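Local structure of aldehyde dehydrogenase 12 (Zea mays, 6D97) at residues 193-198 against 270-275. The protein probably catalyses the NAD-dependent oxidation of L-glutamate gamma-semialdehyde to glutamate, the last step of proline catabolism in plants. Sequence-based numbering, arbitrary orientation.
With NAD (nicotinamide-adenine-dinucleotide), chain E.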
loop_
_atom_site.group_PDB
_atom_site.type_symbol
_atom_site.label_atom_id
_atom_site.label_comp_id
_atom_site.label_asym_id
_atom_site.label_seq_id
_atom_site.Cartn_x
_atom_site.Cartn_y
_atom_site.Cartn_z
ATOM N N ALA A 193 11.829 -6.605 -24.847
ATOM C CA ALA A 193 12.577 -7.818 -25.138
ATOM C C ALA A 193 12.913 -8.547 -23.844
ATOM O O ALA A 193 13.074 -7.929 -22.787
ATOM C CB ALA A 193 13.864 -7.513 -25.908
ATOM N N ILE A 194 13.004 -9.873 -23.940
ATOM C CA ILE A 194 13.340 -10.737 -22.814
ATOM C C ILE A 194 14.395 -11.732 -23.267
ATOM O O ILE A 194 14.233 -12.393 -24.298
ATOM C CB ILE A 194 12.109 -11.478 -22.265
ATOM C CG1 ILE A 194 11.018 -10.475 -21.923
ATOM C CG2 ILE A 194 12.472 -12.272 -21.028
ATOM C CD1 ILE A 194 9.676 -11.124 -21.673
ATOM N N ILE A 195 15.475 -11.836 -22.496
ATOM C CA ILE A 195 16.617 -12.687 -22.812
ATOM C C ILE A 195 16.971 -13.477 -21.557
ATOM O O ILE A 195 17.301 -12.884 -20.523
ATOM C CB ILE A 195 17.820 -11.857 -23.292
ATOM C CG1 ILE A 195 17.415 -10.951 -24.459
ATOM C CG2 ILE A 195 18.968 -12.765 -23.678
ATOM C CD1 ILE A 195 18.476 -9.955 -24.856
ATOM N N THR A 196 16.901 -14.803 -21.640
ATOM C CA THR A 196 17.078 -15.677 -20.490
ATOM C C THR A 196 18.081 -16.785 -20.783
ATOM O O THR A 196 18.321 -17.124 -21.947
ATOM C CB THR A 196 15.739 -16.294 -20.055
ATOM O OG1 THR A 196 15.354 -17.320 -20.974
ATOM C CG2 THR A 196 14.661 -15.236 -20.000
ATOM N N PRO A 197 18.684 -17.387 -19.729
ATOM C CA PRO A 197 19.799 -18.317 -19.946
ATOM C C PRO A 197 19.401 -19.786 -19.969
ATOM O O PRO A 197 18.218 -20.132 -20.037
ATOM C CB PRO A 197 20.706 -18.022 -18.748
ATOM C CG PRO A 197 19.718 -17.775 -17.643
ATOM C CD PRO A 197 18.495 -17.124 -18.290
ATOM N N PHE A 198 20.404 -20.661 -19.885
ATOM C CA PHE A 198 20.178 -22.084 -20.109
ATOM C C PHE A 198 19.633 -22.801 -18.881
ATOM O O PHE A 198 18.931 -23.809 -19.023
ATOM C CB PHE A 198 21.482 -22.758 -20.544
ATOM C CG PHE A 198 22.434 -23.031 -19.410
ATOM C CD1 PHE A 198 23.330 -22.060 -18.995
ATOM C CD2 PHE A 198 22.429 -24.256 -18.756
ATOM C CE1 PHE A 198 24.200 -22.304 -17.955
ATOM C CE2 PHE A 198 23.296 -24.504 -17.713
ATOM C CZ PHE A 198 24.183 -23.527 -17.312
ATOM N N THR A 270 14.269 -3.902 -21.854
ATOM C CA THR A 270 14.854 -5.213 -22.106
ATOM C C THR A 270 15.137 -5.875 -20.770
ATOM O O THR A 270 15.878 -5.326 -19.947
ATOM C CB THR A 270 16.139 -5.115 -22.934
ATOM O OG1 THR A 270 15.835 -4.602 -24.236
ATOM C CG2 THR A 270 16.781 -6.485 -23.080
ATOM N N LEU A 271 14.529 -7.034 -20.544
ATOM C CA LEU A 271 14.870 -7.875 -19.406
ATOM C C LEU A 271 15.978 -8.820 -19.842
ATOM O O LEU A 271 15.795 -9.610 -20.775
ATOM C CB LEU A 271 13.652 -8.657 -18.911
ATOM C CG LEU A 271 13.728 -9.476 -17.613
ATOM C CD1 LEU A 271 14.430 -10.825 -17.794
ATOM C CD2 LEU A 271 14.401 -8.667 -16.515
ATOM N N PHE A 272 17.124 -8.737 -19.178
ATOM C CA PHE A 272 18.212 -9.666 -19.426
ATOM C C PHE A 272 18.514 -10.461 -18.167
ATOM O O PHE A 272 18.707 -9.886 -17.091
ATOM C CB PHE A 272 19.481 -8.959 -19.889
ATOM C CG PHE A 272 20.641 -9.892 -20.061
ATOM C CD1 PHE A 272 20.762 -10.652 -21.210
ATOM C CD2 PHE A 272 21.590 -10.037 -19.061
ATOM C CE1 PHE A 272 21.810 -11.525 -21.369
ATOM C CE2 PHE A 272 22.645 -10.906 -19.215
ATOM C CZ PHE A 272 22.755 -11.653 -20.369
ATOM N N THR A 273 18.586 -11.779 -18.319
ATOM C CA THR A 273 19.041 -12.674 -17.266
ATOM C C THR A 273 20.154 -13.535 -17.839
ATOM O O THR A 273 19.932 -14.271 -18.806
ATOM C CB THR A 273 17.902 -13.549 -16.745
ATOM O OG1 THR A 273 16.820 -12.717 -16.311
ATOM C CG2 THR A 273 18.385 -14.380 -15.579
ATOM N N GLY A 274 21.346 -13.437 -17.258
ATOM C CA GLY A 274 22.473 -14.205 -17.767
ATOM C C GLY A 274 23.780 -13.752 -17.146
ATOM O O GLY A 274 23.806 -13.251 -16.018
ATOM N N SER A 275 24.860 -13.925 -17.903
ATOM C CA SER A 275 26.190 -13.626 -17.384
ATOM C C SER A 275 26.365 -12.129 -17.134
ATOM O O SER A 275 25.742 -11.287 -17.787
ATOM C CB SER A 275 27.266 -14.119 -18.351
ATOM O OG SER A 275 27.197 -13.421 -19.583
HETATM P PA NAD E . 24.823 -15.568 -21.017
HETATM O O1A NAD E . 25.086 -14.060 -20.702
HETATM O O2A NAD E . 25.847 -16.366 -21.660
HETATM O O5B NAD E . 23.749 -15.943 -21.959
HETATM C C5B NAD E . 22.404 -15.742 -21.596
HETATM C C4B NAD E . 21.504 -15.328 -22.755
HETATM O O4B NAD E . 21.868 -14.078 -23.315
HETATM C C3B NAD E . 21.444 -16.340 -23.852
HETATM O O3B NAD E . 20.169 -16.439 -24.357
HETATM C C2B NAD E . 22.364 -15.781 -24.850
HETATM O O2B NAD E . 22.044 -16.221 -26.114
HETATM C C1B NAD E . 22.123 -14.329 -24.671
HETATM N N9A NAD E . 23.196 -13.462 -25.113
HETATM C C8A NAD E . 24.560 -13.657 -25.006
HETATM N N7A NAD E . 25.197 -12.597 -25.514
HETATM C C5A NAD E . 24.265 -11.664 -25.960
HETATM C C6A NAD E . 24.335 -10.418 -26.552
HETATM N N6A NAD E . 25.619 -9.836 -26.830
HETATM N N1A NAD E . 23.214 -9.754 -26.870
HETATM C C2A NAD E . 21.985 -10.275 -26.621
HETATM N N3A NAD E . 21.874 -11.497 -26.039
HETATM C C4A NAD E . 22.977 -12.199 -25.704
HETATM O O3 NAD E . 24.514 -16.496 -19.921
HETATM P PN NAD E . 25.383 -17.743 -19.458
HETATM O O1N NAD E . 24.692 -18.159 -18.109
HETATM O O2N NAD E . 25.258 -18.889 -20.420
HETATM O O5D NAD E . 26.828 -17.430 -19.177
#
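Strands 193-196 and 270-273 run side by side in parallel, their axes 4.6 Å apart, joined by three backbone hydrogen bonds: Leu-271 N to Ala-193 O, Ile-195 N to Leu-271 O and Thr-273 N to Ile-195 O. They are neighbouring strands of the Rossmann-fold sheet, and NAD lies across their C-terminal ends. On the cofactor face, with Ile-195 CG1 beside the backbone N (chi1 -54°), CG2 lies anti to that N and meets Phe-272 CD1 at 3.7 Å while also touching the adenosine ribose. The other branch carries CD1 to the adenine, 3.9 Å from NAD N3A. The Phe-272 ring, backed by Val-278 and Leu-282 of helix 276-285, turns its edge to the cofactor, with CE1 3.2 Å from NAD O4B and Phe-272 CZ 3.4 Å from NAD O1A. A serine at Phe-272 would probably leave Ile-195 CG2 without its aromatic neighbour and open a gap beside the ribose. On the reverse face, Ile-194 CG2 packs on Leu-271 CD1. Where the strands end, Pro-197 CD rests 3.2 Å from Thr-273 O, Thr-196 O accepts a hydrogen bond from NAD O3B, and Ser-275, the N-cap of helix 276-285, points its backbone N-H at NAD O1A, with N and O1A 2.8 Å apart.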